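Local coordinates for putative isomerase (PDB 2OQH), which probably dehydrates D-glucarate to 5-dehydro-4-deoxy-D-glucarate, as a member of the enolase superfamily built from an N-terminal capping domain and a TIM barrel, at residues Thr50-Pro55 with Gly90-Ala95; Ile130-Thr135 with Gly162-Val167; Val192-Asp197 with Leu217-Leu222. One frame throughout, in Å; residues are numbered along the deposited sequence.

Contact 1: residues Thr50-Pro55 with Gly90-Ala95; sequences TMWGAP and GYLGYA
Met51, modelled as selenomethionine, and Tyr91 form a Met-aromatic contact in the N-terminal domain of the enolase superfamily, where a three-stranded antiparallel meander packs on helices. Here the end of the meander's last strand, 45-51, and the turn leading into helix 54-63 meet a kinked part of the long helix 85-112. Followed from CB outward, the Met51 side chain begins with CG lodged between the backbone N and the carbonyl carbon (chi1 79°), where CG rests 3.8 Å from Ala95 CB. SE comes next, 3.4 Å above the plane of the Tyr91 ring and off-centre, so that CE1 and CZ are its nearest ring atoms. A bend at chi3 then lays the terminal CE along the same ring, 4.1 Å from both CE2 and CZ of Tyr91. The two side chains cross at about a right angle, the selenoether lying across one face of the ring. The Tyr91 side chain also touches Asp270 and Lys273, which ties this cluster to the barrel domain.

Leu92, one residue further along the helix, splits its two methyl groups between two partners. CD2 sits over the six-membered ring of Trp52 in a CH-pi contact, 4.2 Å from the ring centroid, while CD1 lies 3.6 Å from Pro55 CB. Pro55 CG in turn meets the Trp52 ring at its edge, in plane, and Val56 and Ile59 of helix 54-63 extend the apolar surface around Leu92.

The polar part of the contact belongs to buried Thr50, whose backbone pairs with Thr34 of the neighbouring strand. Its hydroxyl, anti to the backbone N, donates to the helix: OG1 lies 2.8 Å from Ala95 O and approaches from above the carbonyl plane, 42° out of it.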
ATOM      1  N   THR A  50       4.885  -9.166  -4.908  1.00 21.47           N
ATOM      2  CA  THR A  50       5.106  -7.755  -5.171  1.00 21.60           C
ATOM      3  C   THR A  50       4.437  -7.374  -6.488  1.00 22.43           C
ATOM      4  O   THR A  50       3.856  -8.218  -7.163  1.00 22.93           O
ATOM      5  CB  THR A  50       6.621  -7.435  -5.192  1.00 20.94           C
ATOM      6  OG1 THR A  50       6.811  -6.018  -5.118  1.00 21.77           O
ATOM      7  CG2 THR A  50       7.276  -7.970  -6.456  1.00 19.80           C
HETATM    8  N   MSE A  51       4.526  -6.102  -6.857  1.00 22.93           N
HETATM    9  CA  MSE A  51       3.884  -5.605  -8.066  1.00 22.60           C
HETATM   10  C   MSE A  51       4.506  -6.006  -9.404  1.00 21.49           C
HETATM   11  O   MSE A  51       5.654  -6.449  -9.479  1.00 19.12           O
HETATM   12  CB  MSE A  51       3.812  -4.086  -7.998  1.00 26.17           C
HETATM   13  CG  MSE A  51       5.122  -3.413  -8.340  1.00 31.86           C
HETATM   14 SE   MSE A  51       5.081  -1.522  -8.002  1.00 47.06          SE
HETATM   15  CE  MSE A  51       3.941  -0.932  -9.441  1.00 36.43           C
ATOM     16  N   TRP A  52       3.711  -5.829 -10.457  1.00 20.73           N
ATOM     17  CA  TRP A  52       4.091  -6.112 -11.838  1.00 22.07           C
ATOM     18  C   TRP A  52       4.651  -7.493 -12.123  1.00 22.48           C
ATOM     19  O   TRP A  52       4.790  -8.319 -11.224  1.00 23.04           O
ATOM     20  CB  TRP A  52       5.061  -5.035 -12.325  1.00 21.38           C
ATOM     21  CG  TRP A  52       4.402  -3.697 -12.485  1.00 20.70           C
ATOM     22  CD1 TRP A  52       3.352  -3.206 -11.756  1.00 20.69           C
ATOM     23  CD2 TRP A  52       4.774  -2.656 -13.396  1.00 20.95           C
ATOM     24  NE1 TRP A  52       3.054  -1.929 -12.159  1.00 19.43           N
ATOM     25  CE2 TRP A  52       3.912  -1.565 -13.162  1.00 20.36           C
ATOM     26  CE3 TRP A  52       5.759  -2.538 -14.386  1.00 21.80           C
ATOM     27  CZ2 TRP A  52       4.001  -0.369 -13.883  1.00 19.79           C
ATOM     28  CZ3 TRP A  52       5.848  -1.343 -15.105  1.00 22.18           C
ATOM     29  CH2 TRP A  52       4.974  -0.279 -14.846  1.00 21.22           C
ATOM     30  N   GLY A  53       4.969  -7.734 -13.393  1.00 23.34           N
ATOM     31  CA  GLY A  53       5.483  -9.029 -13.799  1.00 23.37           C
ATOM     32  C   GLY A  53       6.894  -9.075 -14.362  1.00 23.52           C
ATOM     33  O   GLY A  53       7.867  -8.890 -13.626  1.00 23.54           O
ATOM     34  N   ALA A  54       6.998  -9.313 -15.670  1.00 22.67           N
ATOM     35  CA  ALA A  54       8.283  -9.434 -16.351  1.00 22.77           C
ATOM     36  C   ALA A  54       9.442  -8.575 -15.838  1.00 22.78           C
ATOM     37  O   ALA A  54      10.455  -9.106 -15.399  1.00 23.80           O
ATOM     38  CB  ALA A  54       8.098  -9.216 -17.856  1.00 21.71           C
ATOM     39  N   PRO A  55       9.315  -7.242 -15.870  1.00 22.42           N
ATOM     40  CA  PRO A  55      10.457  -6.461 -15.377  1.00 21.93           C
ATOM     41  C   PRO A  55      10.860  -6.671 -13.905  1.00 21.97           C
ATOM     42  O   PRO A  55      12.052  -6.687 -13.580  1.00 21.42           O
ATOM     43  CB  PRO A  55      10.048  -5.018 -15.690  1.00 21.55           C
ATOM     44  CG  PRO A  55       8.560  -5.055 -15.575  1.00 22.95           C
ATOM     45  CD  PRO A  55       8.193  -6.368 -16.251  1.00 22.49           C
ATOM     46  N   GLY A  90      14.611   2.181 -10.195  1.00 16.42           N
ATOM     47  CA  GLY A  90      13.538   2.943  -9.589  1.00 15.21           C
ATOM     48  C   GLY A  90      12.550   2.112  -8.794  1.00 15.26           C
ATOM     49  O   GLY A  90      12.915   1.157  -8.118  1.00 15.93           O
ATOM     50  N   TYR A  91      11.288   2.500  -8.880  1.00 15.62           N
ATOM     51  CA  TYR A  91      10.194   1.834  -8.184  1.00 15.36           C
ATOM     52  C   TYR A  91      10.262   0.302  -8.313  1.00 16.05           C
ATOM     53  O   TYR A  91      10.159  -0.412  -7.313  1.00 16.86           O
ATOM     54  CB  TYR A  91       8.874   2.355  -8.754  1.00 16.54           C
ATOM     55  CG  TYR A  91       7.619   2.103  -7.946  1.00 17.69           C
ATOM     56  CD1 TYR A  91       7.609   1.253  -6.839  1.00 18.37           C
ATOM     57  CD2 TYR A  91       6.427   2.721  -8.304  1.00 19.04           C
ATOM     58  CE1 TYR A  91       6.428   1.034  -6.105  1.00 19.15           C
ATOM     59  CE2 TYR A  91       5.245   2.511  -7.584  1.00 20.39           C
ATOM     60  CZ  TYR A  91       5.248   1.672  -6.487  1.00 20.21           C
ATOM     61  OH  TYR A  91       4.075   1.496  -5.771  1.00 22.28           O
ATOM     62  N   LEU A  92      10.433  -0.203  -9.531  1.00 15.48           N
ATOM     63  CA  LEU A  92      10.480  -1.647  -9.719  1.00 14.98           C
ATOM     64  C   LEU A  92      11.636  -2.266  -8.946  1.00 15.22           C
ATOM     65  O   LEU A  92      11.560  -3.420  -8.532  1.00 14.55           O
ATOM     66  CB  LEU A  92      10.584  -2.018 -11.209  1.00 17.14           C
ATOM     67  CG  LEU A  92       9.494  -1.489 -12.147  1.00 18.37           C
ATOM     68  CD1 LEU A  92       9.529  -2.276 -13.457  1.00 19.34           C
ATOM     69  CD2 LEU A  92       8.121  -1.622 -11.491  1.00 18.54           C
ATOM     70  N   GLY A  93      12.710  -1.498  -8.758  1.00 14.97           N
ATOM     71  CA  GLY A  93      13.844  -2.002  -8.002  1.00 15.29           C
ATOM     72  C   GLY A  93      13.458  -2.225  -6.548  1.00 16.33           C
ATOM     73  O   GLY A  93      13.723  -3.284  -5.975  1.00 17.46           O
ATOM     74  N   TYR A  94      12.832  -1.221  -5.939  1.00 14.87           N
ATOM     75  CA  TYR A  94      12.396  -1.342  -4.552  1.00 14.45           C
ATOM     76  C   TYR A  94      11.401  -2.494  -4.418  1.00 14.68           C
ATOM     77  O   TYR A  94      11.457  -3.257  -3.458  1.00 13.80           O
ATOM     78  CB  TYR A  94      11.729  -0.047  -4.076  1.00 14.62           C
ATOM     79  CG  TYR A  94      12.694   1.077  -3.766  1.00 15.79           C
ATOM     80  CD1 TYR A  94      13.578   0.994  -2.690  1.00 15.89           C
ATOM     81  CD2 TYR A  94      12.711   2.228  -4.538  1.00 15.48           C
ATOM     82  CE1 TYR A  94      14.456   2.042  -2.387  1.00 16.29           C
ATOM     83  CE2 TYR A  94      13.585   3.284  -4.249  1.00 17.79           C
ATOM     84  CZ  TYR A  94      14.456   3.186  -3.175  1.00 18.60           C
ATOM     85  OH  TYR A  94      15.325   4.225  -2.910  1.00 20.27           O
ATOM     86  N   ALA A  95      10.492  -2.603  -5.385  1.00 14.37           N
ATOM     87  CA  ALA A  95       9.473  -3.653  -5.376  1.00 14.66           C
ATOM     88  C   ALA A  95      10.071  -5.056  -5.489  1.00 15.53           C
ATOM     89  O   ALA A  95       9.571  -5.994  -4.870  1.00 16.44           O
ATOM     90  CB  ALA A  95       8.479  -3.420  -6.507  1.00 14.97           C
TER

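Contact 2: residues Ile130-Thr135 with Gly162-Val167; sequences ITALIT and GGFDAV
Ala132 CB sits almost squarely over the ring of Phe164, 3.4 Å from its centroid and 13° off the normal, a close CH-pi contact on one face. Farther off, Gly162 O lies over the rim of the opposite face, and Ile130 O meets the ring edge in plane, 3.6 Å from CD1; Ile130 CG1 and CD1 both reach CE1. Phe164 CG stands anti to the carbonyl carbon (chi1 -64°), which carries the ring to Ala132. Replacing Phe164 by an alanine would take away the ring, which would probably open a gap against Ala132 CB and cost Ile130 one of its apolar neighbours.

The strands that position these groups run parallel. Ala132 N donates to Ala166 O at 3.1 Å in a nearly straight bond of 176°, and Val167 CA returns a CH...O contact to Ala132 O. Just before strand 166-170 begins, a water donates to Ile130 O and accepts from Asp165 N, bridging the main chains. Thr131 turns CG2 to Ala166 O, 3.4 Å away, while its OG1 bonds to Ile323 O.

Further out, this is a beta-alpha-beta unit of the TIM barrel: helix 147-162 links the two strands and lays Val158 against Ala132 and Phe164, Tyr328 meets Phe164 edge-to-face, and strand 193-197 flanks Ala166 and Val167.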
ATOM      1  N   ILE A 130     -10.034  -0.667   6.547  1.00 14.55           N
ATOM      2  CA  ILE A 130      -9.591  -0.325   5.201  1.00 16.00           C
ATOM      3  C   ILE A 130     -10.493   0.738   4.590  1.00 14.71           C
ATOM      4  O   ILE A 130     -11.559   1.035   5.118  1.00 15.96           O
ATOM      5  CB  ILE A 130      -9.526  -1.561   4.271  1.00 15.81           C
ATOM      6  CG1 ILE A 130     -10.914  -2.175   4.091  1.00 17.28           C
ATOM      7  CG2 ILE A 130      -8.557  -2.576   4.852  1.00 15.43           C
ATOM      8  CD1 ILE A 130     -10.952  -3.260   3.050  1.00 18.17           C
ATOM      9  N   THR A 131     -10.047   1.299   3.474  1.00 15.34           N
ATOM     10  CA  THR A 131     -10.754   2.371   2.785  1.00 17.20           C
ATOM     11  C   THR A 131     -11.439   1.946   1.490  1.00 18.70           C
ATOM     12  O   THR A 131     -10.943   1.084   0.762  1.00 19.95           O
ATOM     13  CB  THR A 131      -9.768   3.496   2.443  1.00 17.65           C
ATOM     14  OG1 THR A 131      -9.019   3.833   3.618  1.00 19.27           O
ATOM     15  CG2 THR A 131     -10.502   4.725   1.923  1.00 17.53           C
ATOM     16  N   ALA A 132     -12.573   2.575   1.201  1.00 19.11           N
ATOM     17  CA  ALA A 132     -13.325   2.295  -0.014  1.00 20.23           C
ATOM     18  C   ALA A 132     -12.971   3.341  -1.065  1.00 20.11           C
ATOM     19  O   ALA A 132     -13.083   4.537  -0.811  1.00 20.78           O
ATOM     20  CB  ALA A 132     -14.824   2.342   0.279  1.00 20.08           C
ATOM     21  N   LEU A 133     -12.544   2.896  -2.242  1.00 19.68           N
ATOM     22  CA  LEU A 133     -12.194   3.829  -3.306  1.00 19.83           C
ATOM     23  C   LEU A 133     -13.335   4.025  -4.286  1.00 20.38           C
ATOM     24  O   LEU A 133     -13.927   3.052  -4.762  1.00 20.56           O
ATOM     25  CB  LEU A 133     -10.975   3.334  -4.095  1.00 19.23           C
ATOM     26  CG  LEU A 133     -10.660   4.136  -5.375  1.00 19.24           C
ATOM     27  CD1 LEU A 133     -10.133   5.528  -5.019  1.00 19.89           C
ATOM     28  CD2 LEU A 133      -9.633   3.391  -6.212  1.00 20.93           C
ATOM     29  N   ILE A 134     -13.654   5.277  -4.591  1.00 19.09           N
ATOM     30  CA  ILE A 134     -14.696   5.540  -5.573  1.00 19.27           C
ATOM     31  C   ILE A 134     -14.099   6.371  -6.703  1.00 20.25           C
ATOM     32  O   ILE A 134     -13.357   7.328  -6.463  1.00 19.22           O
ATOM     33  CB  ILE A 134     -15.907   6.294  -4.973  1.00 18.72           C
ATOM     34  CG1 ILE A 134     -15.460   7.612  -4.346  1.00 18.71           C
ATOM     35  CG2 ILE A 134     -16.606   5.426  -3.947  1.00 16.50           C
ATOM     36  CD1 ILE A 134     -16.635   8.465  -3.863  1.00 18.82           C
ATOM     37  N   THR A 135     -14.408   5.990  -7.938  1.00 20.49           N
ATOM     38  CA  THR A 135     -13.904   6.714  -9.100  1.00 21.62           C
ATOM     39  C   THR A 135     -15.101   7.090  -9.961  1.00 22.57           C
ATOM     40  O   THR A 135     -16.193   6.548  -9.782  1.00 22.98           O
ATOM     41  CB  THR A 135     -12.959   5.844  -9.955  1.00 22.16           C
ATOM     42  OG1 THR A 135     -13.738   4.931 -10.736  1.00 24.04           O
ATOM     43  CG2 THR A 135     -12.010   5.047  -9.072  1.00 20.69           C
ATOM     44  N   GLY A 162     -20.315  -2.220   2.639  1.00 21.71           N
ATOM     45  CA  GLY A 162     -18.980  -2.631   3.043  1.00 20.90           C
ATOM     46  C   GLY A 162     -18.577  -2.331   4.475  1.00 20.79           C
ATOM     47  O   GLY A 162     -17.640  -2.939   4.988  1.00 21.98           O
ATOM     48  N   GLY A 163     -19.268  -1.402   5.127  1.00 20.59           N
ATOM     49  CA  GLY A 163     -18.924  -1.063   6.498  1.00 21.04           C
ATOM     50  C   GLY A 163     -17.609  -0.303   6.621  1.00 20.75           C
ATOM     51  O   GLY A 163     -16.949  -0.359   7.664  1.00 20.85           O
ATOM     52  N   PHE A 164     -17.238   0.418   5.563  1.00 20.06           N
ATOM     53  CA  PHE A 164     -15.996   1.199   5.522  1.00 20.14           C
ATOM     54  C   PHE A 164     -16.022   2.435   6.430  1.00 19.29           C
ATOM     55  O   PHE A 164     -17.018   3.143   6.486  1.00 20.22           O
ATOM     56  CB  PHE A 164     -15.733   1.667   4.086  1.00 17.92           C
ATOM     57  CG  PHE A 164     -15.491   0.547   3.106  1.00 19.14           C
ATOM     58  CD1 PHE A 164     -14.229  -0.026   2.981  1.00 18.82           C
ATOM     59  CD2 PHE A 164     -16.524   0.073   2.294  1.00 18.97           C
ATOM     60  CE1 PHE A 164     -13.993  -1.056   2.057  1.00 19.14           C
ATOM     61  CE2 PHE A 164     -16.296  -0.955   1.370  1.00 18.52           C
ATOM     62  CZ  PHE A 164     -15.028  -1.519   1.253  1.00 19.42           C
ATOM     63  N   ASP A 165     -14.919   2.709   7.122  1.00 19.93           N
ATOM     64  CA  ASP A 165     -14.860   3.886   7.989  1.00 19.57           C
ATOM     65  C   ASP A 165     -14.361   5.093   7.201  1.00 18.26           C
ATOM     66  O   ASP A 165     -14.486   6.239   7.643  1.00 18.49           O
ATOM     67  CB  ASP A 165     -13.900   3.672   9.156  1.00 21.68           C
ATOM     68  CG  ASP A 165     -14.167   2.398   9.917  1.00 25.43           C
ATOM     69  OD1 ASP A 165     -15.350   2.035  10.108  1.00 24.03           O
ATOM     70  OD2 ASP A 165     -13.175   1.772  10.350  1.00 27.36           O
ATOM     71  N   ALA A 166     -13.779   4.832   6.039  1.00 17.26           N
ATOM     72  CA  ALA A 166     -13.240   5.906   5.220  1.00 16.17           C
ATOM     73  C   ALA A 166     -13.533   5.717   3.747  1.00 16.49           C
ATOM     74  O   ALA A 166     -13.655   4.589   3.267  1.00 17.53           O
ATOM     75  CB  ALA A 166     -11.737   6.007   5.435  1.00 13.37           C
ATOM     76  N   VAL A 167     -13.643   6.836   3.037  1.00 16.16           N
ATOM     77  CA  VAL A 167     -13.903   6.826   1.604  1.00 15.83           C
ATOM     78  C   VAL A 167     -12.880   7.713   0.909  1.00 15.45           C
ATOM     79  O   VAL A 167     -12.530   8.777   1.412  1.00 14.06           O
ATOM     80  CB  VAL A 167     -15.312   7.367   1.270  1.00 16.64           C
ATOM     81  CG1 VAL A 167     -15.475   7.471  -0.242  1.00 17.94           C
ATOM     82  CG2 VAL A 167     -16.379   6.450   1.854  1.00 17.07           C
TER
HETATM   83  O   HOH W   1     -13.151   0.711   7.565  1.00 21.89           O

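Contact 3: residues Val192-Asp197 with Leu217-Leu222; sequences VNLRVD and LDLEYL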
ATOM      1  N   VAL A 192     -18.260  10.149   7.686  1.00 22.10           N
ATOM      2  CA  VAL A 192     -17.234   9.265   7.166  1.00 21.55           C
ATOM      3  C   VAL A 192     -15.932  10.048   6.997  1.00 20.60           C
ATOM      4  O   VAL A 192     -15.956  11.258   6.770  1.00 19.98           O
ATOM      5  CB  VAL A 192     -17.651   8.688   5.792  1.00 21.19           C
ATOM      6  CG1 VAL A 192     -17.493   9.747   4.710  1.00 20.66           C
ATOM      7  CG2 VAL A 192     -16.824   7.468   5.467  1.00 21.78           C
ATOM      8  N   ASN A 193     -14.802   9.366   7.141  1.00 19.88           N
ATOM      9  CA  ASN A 193     -13.513  10.012   6.922  1.00 19.87           C
ATOM     10  C   ASN A 193     -13.414  10.102   5.402  1.00 17.67           C
ATOM     11  O   ASN A 193     -13.428   9.086   4.716  1.00 19.48           O
ATOM     12  CB  ASN A 193     -12.372   9.156   7.469  1.00 21.30           C
ATOM     13  CG  ASN A 193     -12.260   9.234   8.964  1.00 22.56           C
ATOM     14  OD1 ASN A 193     -12.192  10.323   9.526  1.00 26.46           O
ATOM     15  ND2 ASN A 193     -12.233   8.083   9.623  1.00 24.97           N
ATOM     16  N   LEU A 194     -13.314  11.316   4.879  1.00 16.04           N
ATOM     17  CA  LEU A 194     -13.264  11.519   3.438  1.00 14.09           C
ATOM     18  C   LEU A 194     -11.910  12.027   2.936  1.00 13.52           C
ATOM     19  O   LEU A 194     -11.298  12.899   3.558  1.00 12.97           O
ATOM     20  CB  LEU A 194     -14.373  12.495   3.045  1.00 14.58           C
ATOM     21  CG  LEU A 194     -14.651  12.727   1.565  1.00 15.58           C
ATOM     22  CD1 LEU A 194     -14.989  11.415   0.893  1.00 16.18           C
ATOM     23  CD2 LEU A 194     -15.811  13.707   1.427  1.00 17.72           C
ATOM     24  N   ARG A 195     -11.468  11.487   1.800  1.00 12.54           N
ATOM     25  CA  ARG A 195     -10.182  11.846   1.198  1.00 13.59           C
ATOM     26  C   ARG A 195     -10.309  12.007  -0.318  1.00 14.48           C
ATOM     27  O   ARG A 195     -11.272  11.544  -0.914  1.00 14.05           O
ATOM     28  CB  ARG A 195      -9.157  10.737   1.462  1.00 12.55           C
ATOM     29  CG  ARG A 195      -9.109  10.225   2.887  1.00 13.40           C
ATOM     30  CD  ARG A 195      -8.391   8.880   2.951  1.00 14.64           C
ATOM     31  NE  ARG A 195      -8.413   8.303   4.294  1.00 16.64           N
ATOM     32  CZ  ARG A 195      -8.006   7.071   4.587  1.00 15.39           C
ATOM     33  NH1 ARG A 195      -7.538   6.272   3.630  1.00 15.50           N
ATOM     34  NH2 ARG A 195      -8.071   6.636   5.837  1.00 14.32           N
ATOM     35  N   VAL A 196      -9.335  12.670  -0.934  1.00 13.64           N
ATOM     36  CA  VAL A 196      -9.323  12.830  -2.387  1.00 14.91           C
ATOM     37  C   VAL A 196      -7.882  12.699  -2.883  1.00 15.01           C
ATOM     38  O   VAL A 196      -6.954  13.276  -2.315  1.00 14.73           O
ATOM     39  CB  VAL A 196      -9.929  14.179  -2.836  1.00 13.58           C
ATOM     40  CG1 VAL A 196      -9.233  15.322  -2.152  1.00 15.25           C
ATOM     41  CG2 VAL A 196      -9.825  14.312  -4.341  1.00 15.45           C
ATOM     42  N   ASP A 197      -7.701  11.918  -3.941  1.00 15.83           N
ATOM     43  CA  ASP A 197      -6.377  11.677  -4.494  1.00 16.39           C
ATOM     44  C   ASP A 197      -6.333  11.982  -5.984  1.00 16.21           C
ATOM     45  O   ASP A 197      -6.707  11.149  -6.800  1.00 16.26           O
ATOM     46  CB  ASP A 197      -5.990  10.212  -4.261  1.00 18.10           C
ATOM     47  CG  ASP A 197      -4.549   9.918  -4.615  1.00 20.30           C
ATOM     48  OD1 ASP A 197      -3.887  10.762  -5.255  1.00 19.52           O
ATOM     49  OD2 ASP A 197      -4.074   8.818  -4.252  1.00 23.93           O
ATOM     50  N   LEU A 217     -15.334  20.926   4.085  1.00 17.61           N
ATOM     51  CA  LEU A 217     -15.753  19.523   4.122  1.00 17.83           C
ATOM     52  C   LEU A 217     -14.978  18.697   5.163  1.00 17.79           C
ATOM     53  O   LEU A 217     -15.265  17.516   5.374  1.00 19.47           O
ATOM     54  CB  LEU A 217     -15.582  18.899   2.730  1.00 17.89           C
ATOM     55  CG  LEU A 217     -16.239  19.670   1.574  1.00 17.34           C
ATOM     56  CD1 LEU A 217     -15.976  18.963   0.260  1.00 17.66           C
ATOM     57  CD2 LEU A 217     -17.736  19.793   1.817  1.00 17.71           C
ATOM     58  N   ASP A 218     -13.999  19.325   5.807  1.00 16.25           N
ATOM     59  CA  ASP A 218     -13.169  18.676   6.821  1.00 14.42           C
ATOM     60  C   ASP A 218     -12.694  17.272   6.426  1.00 13.92           C
ATOM     61  O   ASP A 218     -12.982  16.283   7.101  1.00 13.68           O
ATOM     62  CB  ASP A 218     -13.914  18.628   8.161  1.00 15.94           C
ATOM     63  CG  ASP A 218     -13.041  18.121   9.295  1.00 17.99           C
ATOM     64  OD1 ASP A 218     -11.837  18.482   9.342  1.00 19.33           O
ATOM     65  OD2 ASP A 218     -13.553  17.367  10.144  1.00 17.98           O
ATOM     66  N   LEU A 219     -11.948  17.199   5.333  1.00 12.95           N
ATOM     67  CA  LEU A 219     -11.429  15.931   4.843  1.00 12.42           C
ATOM     68  C   LEU A 219     -10.308  15.422   5.738  1.00 12.87           C
ATOM     69  O   LEU A 219      -9.569  16.212   6.323  1.00 14.56           O
ATOM     70  CB  LEU A 219     -10.875  16.105   3.428  1.00 13.54           C
ATOM     71  CG  LEU A 219     -11.752  16.803   2.390  1.00 14.23           C
ATOM     72  CD1 LEU A 219     -10.938  17.040   1.119  1.00 13.92           C
ATOM     73  CD2 LEU A 219     -12.975  15.952   2.098  1.00 13.88           C
ATOM     74  N   GLU A 220     -10.173  14.105   5.843  1.00 12.66           N
ATOM     75  CA  GLU A 220      -9.099  13.541   6.645  1.00 13.52           C
ATOM     76  C   GLU A 220      -7.791  14.067   6.051  1.00 13.32           C
ATOM     77  O   GLU A 220      -6.887  14.463   6.778  1.00 14.48           O
ATOM     78  CB  GLU A 220      -9.137  12.014   6.615  1.00 13.43           C
ATOM     79  CG  GLU A 220      -7.985  11.377   7.361  1.00 14.64           C
ATOM     80  CD  GLU A 220      -8.170   9.884   7.540  1.00 17.87           C
ATOM     81  OE1 GLU A 220      -8.948   9.292   6.756  1.00 18.23           O
ATOM     82  OE2 GLU A 220      -7.534   9.311   8.452  1.00 17.49           O
ATOM     83  N   TYR A 221      -7.691  14.047   4.727  1.00 13.28           N
ATOM     84  CA  TYR A 221      -6.528  14.608   4.055  1.00 13.74           C
ATOM     85  C   TYR A 221      -6.664  14.727   2.555  1.00 13.66           C
ATOM     86  O   TYR A 221      -7.485  14.054   1.930  1.00 13.13           O
ATOM     87  CB  TYR A 221      -5.227  13.861   4.408  1.00 14.94           C
ATOM     88  CG  TYR A 221      -5.202  12.365   4.194  1.00 14.24           C
ATOM     89  CD1 TYR A 221      -5.226  11.811   2.911  1.00 14.43           C
ATOM     90  CD2 TYR A 221      -5.097  11.502   5.279  1.00 13.14           C
ATOM     91  CE1 TYR A 221      -5.140  10.422   2.718  1.00 14.43           C
ATOM     92  CE2 TYR A 221      -5.009  10.121   5.103  1.00 16.09           C
ATOM     93  CZ  TYR A 221      -5.034   9.582   3.824  1.00 15.29           C
ATOM     94  OH  TYR A 221      -4.965   8.212   3.672  1.00 14.69           O
ATOM     95  N   LEU A 222      -5.865  15.628   2.000  1.00 11.35           N
ATOM     96  CA  LEU A 222      -5.811  15.881   0.576  1.00 11.90           C
ATOM     97  C   LEU A 222      -4.564  15.118   0.138  1.00 12.91           C
ATOM     98  O   LEU A 222      -3.458  15.429   0.573  1.00 13.51           O
ATOM     99  CB  LEU A 222      -5.656  17.385   0.334  1.00 13.10           C
ATOM    100  CG  LEU A 222      -5.492  17.915  -1.082  1.00 14.55           C
ATOM    101  CD1 LEU A 222      -6.501  17.260  -2.005  1.00 16.06           C
ATOM    102  CD2 LEU A 222      -5.677  19.424  -1.073  1.00 15.42           C
TER
HETATM  103  O   HOH W   2     -13.067  13.336   7.050  1.00 17.21           O
HETATM  104  O   HOH W   3      -8.634   6.871   9.025  1.00 18.23           O
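The Arg195 guanidinium has Tyr221 OH over one face, toward its rim and 3.1 Å above its plane, and Glu220 OE1 at its edge, together with a water. Ring and guanidinium are turned only 21° from each other, and further back Arg195 CG lies over the face of the Tyr221 ring in a CH-pi contact. Tyr221 OH itself is hydrogen-bonded to Asn295. Arg195 and Glu220 run side by side, both extended, and two nitrogens take the same oxygen: NE lies 2.7 Å and NH2 2.9 Å from Glu220 OE1, both from one face of the carboxylate. The other oxygen, OE2, pairs with Arg321 and accepts from the water at the guanidinium edge; two arginines at its carboxylate would probably favour the ionised form of Glu220.

Arg195 and Tyr221 project from one side of two parallel strands, 193-197 and 221-223, joined through helix 204-214 as a beta-alpha-beta unit of the TIM barrel, with Glu220 just ahead of the second strand. Glu220 N donates to Leu194 O at 2.8 Å; beyond it Val196 N and Tyr221 O are buried without a partner. The opposite face is apolar: Leu219 CD2 lies 3.7 Å from Leu194 CG, and Val196 CG1 is pressed against Leu222 CD1 at 3.4 Å, alongside Leu182 of helix 175-188.

How the contacts relate
Contacts 2 and 3 are buried contacts of the barrel, on the same side of the molecule's centre, whereas contact 1 is partly exposed in the N-terminal domain on the other side; its centre is about 27 Å from that of contact 2 and about 30 Å from that of contact 3. The two barrel contacts hold neighbouring strands: Val167 N and Asn193 O, 2.8 Å apart, probably hydrogen-bond, extending one sheet through both. Their chemistry still diverges. Contact 2 relies on a methyl group over an aromatic ring and a bridging water, contact 3 on an ion pair with an apolar reverse side. Contact 1 joins strand and turn to helix mainly through selenium and methyl groups set over aromatic rings.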